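Local coordinates for periplasmic binding protein (Veillonella parvula, PDB 4N01) that probably binds a small solute in the periplasm and hands it to a membrane transporter, as solute-binding proteins of this family do, at residues 44-49 and 55-60; 213-218 and 270-275; 77-82 and 98-103; 155-160 and 314-319; 198-203 and 233-238. All coordinates share one frame; numbering follows the deposited sequence.

Contact 1 (44-49 and 55-60)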
# COMPACT_ATOMS: atom_id res chain seq x y z
N VAL A 44 23.40 -8.94 5.62
CA VAL A 44 22.44 -8.03 5.03
C VAL A 44 22.16 -7.01 6.13
O VAL A 44 21.79 -7.37 7.25
CB VAL A 44 21.16 -8.77 4.62
CG1 VAL A 44 20.10 -7.80 4.10
CG2 VAL A 44 21.49 -9.82 3.56
N THR A 45 22.39 -5.74 5.83
CA THR A 45 22.33 -4.70 6.86
C THR A 45 21.36 -3.59 6.49
O THR A 45 21.12 -3.31 5.30
CB THR A 45 23.72 -4.09 7.12
OG1 THR A 45 24.19 -3.44 5.93
CG2 THR A 45 24.72 -5.17 7.54
N TRP A 46 20.80 -2.94 7.50
CA TRP A 46 19.90 -1.81 7.28
C TRP A 46 19.76 -1.02 8.57
O TRP A 46 20.26 -1.46 9.61
CB TRP A 46 18.53 -2.28 6.76
CG TRP A 46 17.66 -2.97 7.78
CD1 TRP A 46 16.65 -2.41 8.52
CD2 TRP A 46 17.69 -4.36 8.15
NE1 TRP A 46 16.06 -3.35 9.33
CE2 TRP A 46 16.68 -4.56 9.12
CE3 TRP A 46 18.47 -5.46 7.75
CZ2 TRP A 46 16.43 -5.81 9.69
CZ3 TRP A 46 18.23 -6.70 8.33
CH2 TRP A 46 17.22 -6.87 9.30
N SER A 47 19.10 0.13 8.50
CA SER A 47 18.86 0.97 9.68
C SER A 47 17.40 1.41 9.75
O SER A 47 16.75 1.58 8.71
CB SER A 47 19.72 2.24 9.62
OG SER A 47 21.10 1.93 9.66
N GLU A 48 16.89 1.60 10.96
CA GLU A 48 15.60 2.26 11.16
C GLU A 48 15.73 3.30 12.27
O GLU A 48 16.62 3.22 13.11
CB GLU A 48 14.50 1.25 11.52
CG GLU A 48 14.37 0.06 10.57
CD GLU A 48 13.89 0.44 9.18
OE1 GLU A 48 13.39 1.58 8.99
OE2 GLU A 48 14.00 -0.41 8.26
N THR A 49 14.83 4.29 12.27
CA THR A 49 14.84 5.33 13.29
C THR A 49 13.47 5.45 13.94
O THR A 49 12.46 5.61 13.24
CB THR A 49 15.27 6.69 12.71
OG1 THR A 49 16.62 6.60 12.25
CG2 THR A 49 15.17 7.78 13.78
N THR A 55 18.78 2.84 15.00
CA THR A 55 19.35 1.53 15.32
C THR A 55 19.85 0.83 14.04
O THR A 55 19.18 0.84 13.00
CB THR A 55 18.31 0.64 16.04
OG1 THR A 55 17.80 1.35 17.18
CG2 THR A 55 18.93 -0.68 16.51
N ASP A 56 21.04 0.23 14.12
CA ASP A 56 21.57 -0.54 13.00
C ASP A 56 21.21 -2.00 13.18
O ASP A 56 21.33 -2.54 14.28
CB ASP A 56 23.08 -0.37 12.89
CG ASP A 56 23.48 1.01 12.41
OD1 ASP A 56 22.77 1.56 11.54
OD2 ASP A 56 24.49 1.55 12.90
N PHE A 57 20.77 -2.64 12.10
CA PHE A 57 20.40 -4.05 12.13
C PHE A 57 21.22 -4.87 11.14
O PHE A 57 21.68 -4.34 10.12
CB PHE A 57 18.91 -4.21 11.80
CG PHE A 57 17.98 -3.51 12.76
CD1 PHE A 57 17.64 -4.10 13.98
CD2 PHE A 57 17.43 -2.28 12.44
CE1 PHE A 57 16.78 -3.46 14.87
CE2 PHE A 57 16.56 -1.62 13.32
CZ PHE A 57 16.24 -2.21 14.53
N ALA A 58 21.40 -6.15 11.43
CA ALA A 58 22.09 -7.06 10.50
C ALA A 58 21.60 -8.48 10.67
O ALA A 58 21.28 -8.89 11.78
CB ALA A 58 23.59 -7.00 10.72
N VAL A 59 21.54 -9.24 9.57
CA VAL A 59 21.32 -10.68 9.64
C VAL A 59 22.29 -11.42 8.74
O VAL A 59 22.68 -10.91 7.69
CB VAL A 59 19.86 -11.08 9.28
CG1 VAL A 59 18.88 -10.42 10.23
CG2 VAL A 59 19.54 -10.69 7.83
N LYS A 60 22.68 -12.62 9.15
CA LYS A 60 23.57 -13.46 8.36
C LYS A 60 22.83 -14.70 7.87
O LYS A 60 23.39 -15.53 7.16
CB LYS A 60 24.78 -13.89 9.20
CG LYS A 60 25.64 -12.74 9.65
CD LYS A 60 26.09 -12.92 11.09
CE LYS A 60 27.16 -13.97 11.23
NZ LYS A 60 27.54 -14.18 12.66
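W46 and F57 meet through a ring and a methylene. CB of F57 lies over the six-membered ring of W46, 3.7 Å from its centroid, a CH-pi contact. The F57 ring is nearly parallel to the five-membered ring (23°) but displaced, with little of one ring over the other. CG of W46 sits between its backbone N and carbonyl carbon (chi1 72°), and this brings the indole across to the partner strand. There CG1 of V59 touches the ring edge, 4.0 Å from CH2 of W46. The two strands, 44-50 and 53-59, form an antiparallel beta hairpin, and six backbone bonds join V44 to V59, W46 to F57 and E48 to T55. NE1 of W46 donates to the I152 carbonyl, which helps to set the rotation of the indole. With an alanine at W46, CB of F57 would probably lose its aromatic cover and I152 O its donor. E48 bends at chi2 (-67°), and OE2 reaches the backbone N of I154. On the other face of the hairpin, OG of S47 donates to OD1 of D56 at 2.5 Å, nearly along the CG-OD1 bond. A sodium ion lies about 3 Å from the S47 side chain.

Contact 2 (213-218 and 270-275)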
# COMPACT_ATOMS: atom_id res chain seq x y z
N ILE A 213 -8.58 11.24 -5.79
CA ILE A 213 -8.78 10.06 -4.95
C ILE A 213 -9.65 10.42 -3.75
O ILE A 213 -9.31 11.30 -2.95
CB ILE A 213 -7.43 9.49 -4.46
CG1 ILE A 213 -6.60 9.02 -5.65
CG2 ILE A 213 -7.70 8.33 -3.52
CD1 ILE A 213 -5.68 10.07 -6.21
N TYR A 214 -10.77 9.72 -3.61
CA TYR A 214 -11.73 9.99 -2.55
C TYR A 214 -11.68 8.81 -1.57
O TYR A 214 -12.17 7.72 -1.87
CB TYR A 214 -13.13 10.17 -3.15
CG TYR A 214 -14.28 10.36 -2.17
CD1 TYR A 214 -14.74 11.63 -1.85
CD2 TYR A 214 -14.94 9.27 -1.61
CE1 TYR A 214 -15.81 11.82 -0.98
CE2 TYR A 214 -16.00 9.45 -0.74
CZ TYR A 214 -16.43 10.72 -0.43
OH TYR A 214 -17.49 10.88 0.43
N ASP A 215 -11.04 9.02 -0.42
CA ASP A 215 -10.97 7.96 0.57
C ASP A 215 -12.25 7.91 1.39
O ASP A 215 -12.83 6.84 1.61
CB ASP A 215 -9.80 8.19 1.52
CG ASP A 215 -9.74 7.14 2.61
OD1 ASP A 215 -9.06 6.11 2.42
OD2 ASP A 215 -10.40 7.34 3.67
N SER A 216 -12.67 9.09 1.84
CA SER A 216 -13.82 9.22 2.71
C SER A 216 -14.08 10.71 2.89
O SER A 216 -13.33 11.54 2.38
CB SER A 216 -13.54 8.58 4.06
OG SER A 216 -12.35 9.10 4.63
N GLU A 217 -15.14 11.06 3.60
CA GLU A 217 -15.37 12.46 3.92
C GLU A 217 -15.94 12.61 5.31
O GLU A 217 -16.62 11.72 5.82
CB GLU A 217 -16.27 13.14 2.88
CG GLU A 217 -17.73 12.70 2.92
CD GLU A 217 -18.62 13.52 1.99
OE1 GLU A 217 -18.44 13.44 0.75
OE2 GLU A 217 -19.50 14.25 2.50
N ASP A 218 -15.64 13.74 5.94
CA ASP A 218 -16.23 14.10 7.23
C ASP A 218 -16.36 15.61 7.15
O ASP A 218 -15.57 16.34 7.76
CB ASP A 218 -15.31 13.68 8.38
CG ASP A 218 -16.05 13.54 9.69
OD1 ASP A 218 -17.25 13.19 9.67
OD2 ASP A 218 -15.44 13.79 10.75
N ALA A 270 -12.06 4.76 -2.67
CA ALA A 270 -11.63 3.61 -1.88
C ALA A 270 -12.84 2.92 -1.25
O ALA A 270 -13.64 3.53 -0.55
CB ALA A 270 -10.63 4.04 -0.80
N ASP A 271 -12.96 1.62 -1.50
CA ASP A 271 -14.06 0.82 -0.96
C ASP A 271 -13.60 0.08 0.31
O ASP A 271 -12.69 -0.75 0.25
CB ASP A 271 -14.55 -0.15 -2.04
CG ASP A 271 -15.74 -0.99 -1.61
OD1 ASP A 271 -16.72 -1.10 -2.39
OD2 ASP A 271 -15.72 -1.57 -0.50
N TYR A 272 -14.23 0.38 1.44
CA TYR A 272 -13.85 -0.22 2.72
C TYR A 272 -14.76 -1.37 3.17
O TYR A 272 -14.97 -1.58 4.36
CB TYR A 272 -13.78 0.86 3.83
CG TYR A 272 -12.53 1.72 3.76
CD1 TYR A 272 -11.36 1.33 4.42
CD2 TYR A 272 -12.51 2.91 3.03
CE1 TYR A 272 -10.21 2.11 4.36
CE2 TYR A 272 -11.36 3.69 2.97
CZ TYR A 272 -10.21 3.29 3.64
OH TYR A 272 -9.07 4.06 3.59
N GLY A 273 -15.28 -2.14 2.21
CA GLY A 273 -16.17 -3.25 2.51
C GLY A 273 -15.46 -4.55 2.83
O GLY A 273 -14.24 -4.66 2.67
N ASN A 274 -16.23 -5.55 3.26
CA ASN A 274 -15.68 -6.84 3.69
C ASN A 274 -15.37 -7.82 2.55
O ASN A 274 -14.37 -8.52 2.58
CB ASN A 274 -16.63 -7.53 4.68
CG ASN A 274 -17.14 -6.58 5.74
OD1 ASN A 274 -16.59 -5.49 5.94
ND2 ASN A 274 -18.19 -6.99 6.45
N SER A 275 -16.25 -7.85 1.56
CA SER A 275 -16.10 -8.74 0.42
C SER A 275 -15.96 -7.94 -0.88
O SER A 275 -16.54 -6.86 -1.02
CB SER A 275 -17.30 -9.69 0.33
OG SER A 275 -17.52 -10.13 -0.99
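The phenol ring of Y272 has OD1 of D215 at its edge, in the ring plane. The OH of Y272 donates to this oxygen. The modelled OH to OD1 distance of 2.4 Å is very short, so its value is doubtful. The D215 carboxylate is turned 71° from the ring. The ring of Y214 has the carbonyl O of S216 above the rim of one face. At its edge is OE1 of E217, which takes a bond from the Y214 OH at 2.7 Å. CG of D215 is anti to the backbone N (chi1 177°), which carries the carboxylate over to Y272. Its second oxygen, OD2, accepts from OG of S216 through the anti lone pair, at 2.8 Å. Both oxygens thus have a partner. A backbone bond from A270 N to Y214 O, 3.1 Å, joins the two strand ends. NZ of K285 bonds the carbonyls of both D215 and A270. A glycerol, probably from the crystallisation liquor, lies about 4 Å from the D215 side chain. The arrangement sits at the carboxy-terminal ends of parallel strands 209-214 and 266-270, which in periplasmic binding proteins commonly face the ligand cleft; a role in binding here is inferred.

Contact 3 (77-82 and 98-103)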
# COMPACT_ATOMS: atom_id res chain seq x y z
N MSE A 77 5.52 -10.56 2.31
CA MSE A 77 6.22 -11.76 2.77
C MSE A 77 5.64 -13.03 2.15
O MSE A 77 6.39 -13.92 1.75
CB MSE A 77 6.22 -11.83 4.30
CG MSE A 77 7.09 -10.76 4.94
SE MSE A 77 7.40 -11.15 6.82
CE MSE A 77 8.43 -12.79 6.62
N LEU A 78 4.32 -13.11 2.05
CA LEU A 78 3.69 -14.30 1.45
C LEU A 78 4.03 -14.42 -0.04
O LEU A 78 4.20 -15.52 -0.57
CB LEU A 78 2.17 -14.27 1.66
CG LEU A 78 1.70 -14.40 3.12
CD1 LEU A 78 0.21 -14.15 3.23
CD2 LEU A 78 2.04 -15.78 3.70
N GLN A 79 4.15 -13.28 -0.71
CA GLN A 79 4.45 -13.27 -2.14
C GLN A 79 5.82 -13.89 -2.38
O GLN A 79 6.04 -14.58 -3.38
CB GLN A 79 4.39 -11.84 -2.68
CG GLN A 79 4.63 -11.71 -4.19
CD GLN A 79 3.49 -12.29 -5.01
OE1 GLN A 79 2.35 -11.84 -4.91
NE2 GLN A 79 3.80 -13.30 -5.81
N LEU A 80 6.74 -13.68 -1.44
CA LEU A 80 8.10 -14.22 -1.54
C LEU A 80 8.18 -15.67 -1.04
O LEU A 80 9.26 -16.25 -0.98
CB LEU A 80 9.11 -13.35 -0.77
CG LEU A 80 9.30 -11.93 -1.33
CD1 LEU A 80 10.40 -11.19 -0.57
CD2 LEU A 80 9.64 -12.00 -2.80
N GLY A 81 7.03 -16.24 -0.70
CA GLY A 81 6.96 -17.62 -0.27
C GLY A 81 7.47 -17.88 1.13
O GLY A 81 7.98 -18.96 1.42
N LEU A 82 7.30 -16.90 2.01
CA LEU A 82 7.95 -16.94 3.32
C LEU A 82 7.11 -17.46 4.49
O LEU A 82 7.49 -17.26 5.64
CB LEU A 82 8.52 -15.56 3.66
CG LEU A 82 9.61 -15.09 2.70
CD1 LEU A 82 10.05 -13.68 3.06
CD2 LEU A 82 10.81 -16.06 2.72
N PRO A 98 -6.10 -12.75 -3.33
CA PRO A 98 -6.50 -14.16 -3.51
C PRO A 98 -5.37 -15.16 -3.82
O PRO A 98 -5.41 -16.26 -3.26
CB PRO A 98 -7.53 -14.08 -4.64
CG PRO A 98 -8.17 -12.75 -4.42
CD PRO A 98 -7.02 -11.84 -4.03
N PRO A 99 -4.37 -14.78 -4.64
CA PRO A 99 -3.28 -15.76 -4.83
C PRO A 99 -2.52 -16.11 -3.54
O PRO A 99 -1.80 -17.11 -3.52
CB PRO A 99 -2.33 -15.04 -5.80
CG PRO A 99 -3.22 -14.10 -6.56
CD PRO A 99 -4.23 -13.63 -5.55
N LEU A 100 -2.68 -15.31 -2.49
CA LEU A 100 -1.88 -15.49 -1.27
C LEU A 100 -2.69 -16.06 -0.11
O LEU A 100 -2.16 -16.28 0.97
CB LEU A 100 -1.27 -14.15 -0.84
CG LEU A 100 -0.41 -13.42 -1.89
CD1 LEU A 100 0.09 -12.08 -1.35
CD2 LEU A 100 0.75 -14.30 -2.31
N GLN A 101 -3.98 -16.31 -0.34
CA GLN A 101 -4.88 -16.77 0.72
C GLN A 101 -4.45 -18.11 1.32
O GLN A 101 -4.44 -18.27 2.54
CB GLN A 101 -6.32 -16.88 0.20
CG GLN A 101 -7.33 -17.31 1.27
CD GLN A 101 -7.58 -16.22 2.31
OE1 GLN A 101 -8.09 -15.14 1.99
NE2 GLN A 101 -7.21 -16.50 3.56
N ALA A 102 -4.11 -19.06 0.46
CA ALA A 102 -3.69 -20.37 0.94
C ALA A 102 -2.41 -20.30 1.77
O ALA A 102 -2.28 -21.04 2.76
CB ALA A 102 -3.53 -21.36 -0.21
N ALA A 103 -1.46 -19.45 1.39
CA ALA A 103 -0.26 -19.26 2.21
C ALA A 103 -0.59 -18.54 3.52
O ALA A 103 -0.07 -18.89 4.58
CB ALA A 103 0.84 -18.52 1.43
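L78 and L100 bury the most surface, and A103 comes next. L78 sits in the last turn of helix 71-79. Its side chain points at the 98-103 segment and its two methyls part to different partners. CD1 lies against the carbonyl O of L100 at 3.9 Å. CD2 rests on CB of A103 at 3.8 Å. The methyl of A103 is small, so the leucine branch comes close to helix 101-104 and also touches the carbonyl carbon of A103.

L100 points back at helix 71-79. Its CG is anti to the carbonyl carbon (chi1 -56°), which aims the branched end at L78 and Q79. CD1 continues the chain, and the side branch CD2 meets the helix backbone. This methyl lies 3.8 Å from CA of Q79 and 4.2 Å from CB of L78. The Q79 side chain bends at chi2 (69°) and brings OE1 to within 3.9 Å of CD2 of L100, the two side chains crossing at about a right angle. This is van der Waals contact, and the two segments share no polar bond.

G81 ends helix 71-79 in a Schellman motif. Its positive phi lets N of G81 bond L78 O, and N of L82 bond M77 O. M86 also touches L78, while W188 and M172 pack on Q79. The contact joins two successive beta-alpha-beta crossovers of the parallel sheet: helix 71-79 links strands 66-68 and 86-90, and helix 101-104 lies between strands 86-90 and 109-111.

Contact 4 (155-160 and 314-319)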
# COMPACT_ATOMS: atom_id res chain seq x y z
N PRO A 155 9.57 -1.26 5.03
CA PRO A 155 9.74 -0.89 3.62
C PRO A 155 9.96 0.62 3.47
O PRO A 155 9.23 1.42 4.07
CB PRO A 155 8.42 -1.31 2.98
CG PRO A 155 7.96 -2.50 3.82
CD PRO A 155 8.39 -2.13 5.24
N GLU A 156 10.97 0.99 2.69
CA GLU A 156 11.19 2.41 2.41
C GLU A 156 9.98 3.05 1.76
O GLU A 156 9.78 4.26 1.89
CB GLU A 156 12.42 2.59 1.52
CG GLU A 156 13.74 2.23 2.20
CD GLU A 156 14.11 3.20 3.32
OE1 GLU A 156 13.86 4.42 3.16
OE2 GLU A 156 14.65 2.74 4.35
N SER A 157 9.18 2.25 1.06
CA SER A 157 8.03 2.81 0.33
C SER A 157 6.97 3.31 1.30
O SER A 157 6.04 4.04 0.93
CB SER A 157 7.45 1.78 -0.66
OG SER A 157 7.07 0.58 0.01
N MSE A 158 7.11 2.93 2.56
CA MSE A 158 6.18 3.33 3.61
C MSE A 158 6.74 4.43 4.51
O MSE A 158 6.10 4.80 5.49
CB MSE A 158 5.82 2.11 4.47
CG MSE A 158 5.17 0.98 3.69
SE MSE A 158 4.88 -0.53 4.89
CE MSE A 158 4.17 -1.66 3.50
N LEU A 159 7.91 4.95 4.17
CA LEU A 159 8.62 5.88 5.06
C LEU A 159 8.57 7.36 4.68
O LEU A 159 8.87 8.22 5.51
CB LEU A 159 10.09 5.47 5.22
CG LEU A 159 10.30 4.23 6.09
CD1 LEU A 159 11.78 3.93 6.26
CD2 LEU A 159 9.64 4.46 7.43
N SER A 160 8.22 7.66 3.43
CA SER A 160 8.25 9.06 3.01
C SER A 160 7.44 9.33 1.75
O SER A 160 7.02 8.40 1.06
CB SER A 160 9.69 9.53 2.77
OG SER A 160 10.09 9.25 1.44
N ILE A 314 -3.50 0.72 -4.05
CA ILE A 314 -2.85 2.00 -4.36
C ILE A 314 -1.85 2.44 -3.30
O ILE A 314 -1.35 3.57 -3.33
CB ILE A 314 -3.88 3.15 -4.61
CG1 ILE A 314 -4.85 3.27 -3.43
CG2 ILE A 314 -4.62 2.92 -5.91
CD1 ILE A 314 -5.74 4.51 -3.49
N THR A 315 -1.55 1.54 -2.37
CA THR A 315 -0.52 1.76 -1.36
C THR A 315 0.50 0.62 -1.49
O THR A 315 0.23 -0.38 -2.16
CB THR A 315 -1.13 1.84 0.04
OG1 THR A 315 -1.89 0.65 0.29
CG2 THR A 315 -2.04 3.07 0.15
N PRO A 316 1.68 0.76 -0.86
CA PRO A 316 2.75 -0.21 -1.09
C PRO A 316 2.33 -1.65 -0.78
O PRO A 316 1.57 -1.87 0.17
CB PRO A 316 3.84 0.23 -0.12
CG PRO A 316 3.66 1.73 -0.05
CD PRO A 316 2.16 1.93 -0.09
N GLY A 317 2.83 -2.61 -1.56
CA GLY A 317 2.46 -4.00 -1.38
C GLY A 317 2.81 -4.79 -2.62
O GLY A 317 3.84 -4.53 -3.25
N VAL A 318 1.97 -5.75 -2.99
CA VAL A 318 2.27 -6.62 -4.12
C VAL A 318 1.20 -6.51 -5.19
O VAL A 318 1.23 -7.23 -6.18
CB VAL A 318 2.40 -8.09 -3.68
CG1 VAL A 318 3.52 -8.23 -2.66
CG2 VAL A 318 1.08 -8.59 -3.11
N ARG A 319 0.25 -5.59 -4.99
CA ARG A 319 -0.90 -5.53 -5.89
C ARG A 319 -0.82 -4.43 -6.93
O ARG A 319 -1.71 -4.31 -7.77
CB ARG A 319 -2.19 -5.30 -5.10
CG ARG A 319 -2.42 -6.27 -3.95
CD ARG A 319 -3.82 -6.05 -3.43
NE ARG A 319 -4.07 -6.76 -2.18
CZ ARG A 319 -5.28 -7.07 -1.73
NH1 ARG A 319 -6.36 -6.78 -2.45
NH2 ARG A 319 -5.40 -7.70 -0.57
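P316 packs on S157 and M158 near the centre of the chain, where the two alpha/beta lobes meet. The 155-160 segment follows strand 151-153 of one lobe's parallel sheet. The 314-319 segment precedes helix 320-332 of the other. The apolar part is carried by selenomethionine M158. Its chain is extended beyond CG, and CG and CE each lie 4.1 Å from CB of P316; the two side chains cross at a slant. CB of S157 adds a contact at 3.8 Å to CG of P316. The remaining touches set polar oxygens of S157 against proline carbons, without bonding. Its carbonyl O is 3.5 Å from CG of P316.

Hydrogen bonds lie around the contact. A short 3-10 turn at 156-158 is closed by N of M158 to O of P155, and D171 binds the backbone N atoms of E156 and S157. Next to P316, N of G317 bonds OD1 of N168. R319 makes a salt bridge to E75, a further tie between the lobes. OG of S157 is turned between its backbone N and carbonyl carbon (chi1 57°), is hydrogen-bonded to a group outside the two segments, and lies 3.3 Å from CB of P316.

Contact 5 (198-203 and 233-238)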
# COMPACT_ATOMS: atom_id res chain seq x y z
N ALA A 198 3.84 -3.61 -20.75
CA ALA A 198 2.74 -3.95 -21.65
C ALA A 198 1.60 -2.94 -21.51
O ALA A 198 1.00 -2.52 -22.50
CB ALA A 198 2.24 -5.36 -21.38
N ILE A 199 1.31 -2.54 -20.27
CA ILE A 199 0.30 -1.50 -20.06
C ILE A 199 0.72 -0.18 -20.70
O ILE A 199 -0.05 0.44 -21.43
CB ILE A 199 0.07 -1.24 -18.56
CG1 ILE A 199 -0.41 -2.52 -17.87
CG2 ILE A 199 -0.94 -0.11 -18.36
CD1 ILE A 199 -0.20 -2.49 -16.37
N GLN A 200 1.95 0.25 -20.43
CA GLN A 200 2.41 1.54 -20.91
C GLN A 200 2.48 1.61 -22.43
O GLN A 200 2.23 2.66 -23.02
CB GLN A 200 3.74 1.91 -20.23
CG GLN A 200 3.62 2.09 -18.72
CD GLN A 200 4.88 2.63 -18.08
OE1 GLN A 200 5.98 2.14 -18.35
NE2 GLN A 200 4.73 3.65 -17.25
N ASN A 201 2.82 0.49 -23.07
CA ASN A 201 2.83 0.45 -24.54
C ASN A 201 1.46 0.69 -25.15
O ASN A 201 1.35 1.35 -26.18
CB ASN A 201 3.43 -0.87 -25.05
CG ASN A 201 4.94 -0.83 -25.13
OD1 ASN A 201 5.53 0.24 -25.32
ND2 ASN A 201 5.59 -1.99 -24.98
N LYS A 202 0.41 0.17 -24.51
CA LYS A 202 -0.96 0.44 -24.94
C LYS A 202 -1.38 1.90 -24.72
O LYS A 202 -2.31 2.38 -25.35
CB LYS A 202 -1.95 -0.47 -24.20
CG LYS A 202 -2.05 -1.89 -24.73
CD LYS A 202 -2.71 -1.92 -26.10
CE LYS A 202 -3.08 -3.34 -26.52
NZ LYS A 202 -1.92 -4.27 -26.48
N LEU A 203 -0.71 2.59 -23.80
CA LEU A 203 -1.10 3.95 -23.43
C LEU A 203 -0.34 5.01 -24.19
O LEU A 203 -0.66 6.20 -24.08
CB LEU A 203 -0.90 4.18 -21.93
CG LEU A 203 -1.74 3.29 -21.03
CD1 LEU A 203 -1.47 3.60 -19.57
CD2 LEU A 203 -3.22 3.52 -21.37
N LEU A 233 0.09 6.22 -9.96
CA LEU A 233 -0.95 6.62 -10.90
C LEU A 233 -0.38 7.39 -12.09
O LEU A 233 -0.90 7.28 -13.21
CB LEU A 233 -2.05 7.46 -10.20
CG LEU A 233 -2.93 6.64 -9.24
CD1 LEU A 233 -3.90 7.56 -8.50
CD2 LEU A 233 -3.68 5.55 -10.00
N LYS A 234 0.70 8.13 -11.88
CA LYS A 234 1.36 8.81 -12.99
C LYS A 234 1.87 7.83 -14.05
O LYS A 234 1.98 8.17 -15.23
CB LYS A 234 2.49 9.71 -12.48
CG LYS A 234 2.00 11.00 -11.85
CD LYS A 234 3.14 11.90 -11.41
CE LYS A 234 2.60 13.29 -11.04
NZ LYS A 234 3.60 14.13 -10.31
N LEU A 235 2.17 6.60 -13.63
CA LEU A 235 2.66 5.59 -14.58
C LEU A 235 1.65 5.22 -15.67
O LEU A 235 2.04 4.71 -16.73
CB LEU A 235 3.08 4.31 -13.83
CG LEU A 235 4.27 4.44 -12.88
CD1 LEU A 235 4.42 3.11 -12.14
CD2 LEU A 235 5.56 4.80 -13.62
N ILE A 236 0.36 5.45 -15.43
CA ILE A 236 -0.67 5.12 -16.41
C ILE A 236 -1.41 6.36 -16.88
O ILE A 236 -2.58 6.29 -17.27
CB ILE A 236 -1.70 4.09 -15.89
CG1 ILE A 236 -2.35 4.58 -14.59
CG2 ILE A 236 -1.04 2.72 -15.70
CD1 ILE A 236 -3.60 3.74 -14.18
N GLY A 237 -0.74 7.50 -16.83
CA GLY A 237 -1.31 8.73 -17.34
C GLY A 237 -2.48 9.22 -16.52
O GLY A 237 -3.39 9.86 -17.05
N ALA A 238 -2.48 8.92 -15.23
CA ALA A 238 -3.53 9.41 -14.34
C ALA A 238 -2.89 10.38 -13.36
O ALA A 238 -2.09 9.97 -12.51
CB ALA A 238 -4.17 8.24 -13.59
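This is a helix-end contact in the C-terminal lobe, one side-chain to backbone bond beside a small apolar patch. Long helix 182-203 runs here from the other lobe, consistent with the helical linker of this family. Its last turns face the turn that closes helix 228-234. NE2 of Q200 donates to the carbonyl O of L235 at 2.9 Å. The bond is straight, with an N-H...O angle of 179°. It meets a lone pair in the carbonyl plane, and L235 O also lies in the Q200 amide plane. The Q200 chain runs extended beyond CG (chi2 -172°), and this length carries the amide to the L235 carbonyl. CB and CD2 of L235 both lie 3.9 Å from NE2 of Q200, on the same side of it. A leucine in place of Q200 would probably leave the L235 carbonyl without this donor and weaken the tie between the helix ends.

The apolar side is built on I236. CD1 of L203 lies 3.6 Å from its CA and 3.7 Å from its CB, so the methyl presses on the backbone as well as the side chain. CG2 of I199 meets CG2 of I236 at 3.9 Å. The turn ends helix 228-234 in a Schellman motif, with G237, of positive phi, as its C-prime residue. O of L233 accepts from N of I236 and N of A238, which come from opposite faces of its plane.

Helix 320-332 covers this region: A328 and K325 touch I199, L327 touches I236, and H332 bonds the I236 carbonyl. Strand 238-240 starts after the turn, beside strand 209-214.

Contact 4 lies closest to the centre of the chain and joins the two lobes by apolar packing. Contacts 1 and 3 belong to the N-terminal lobe, contacts 2 and 5 to the C-terminal one. Contacts 2 and 4 are buried, while contacts 1, 3 and 5 are partly buried. Contact 1 is the farthest out and the richest in backbone bonds. Contact 3 is van der Waals packing, mainly of leucine and alanine methyls. Contact 5 mixes one amide bond with methyl packing, and contact 2 is chiefly polar. Contact 4 touches contacts 1, 2 and 3, the last through V318 on Q79 and L100. Contacts 2 and 5 touch through I213 and L233.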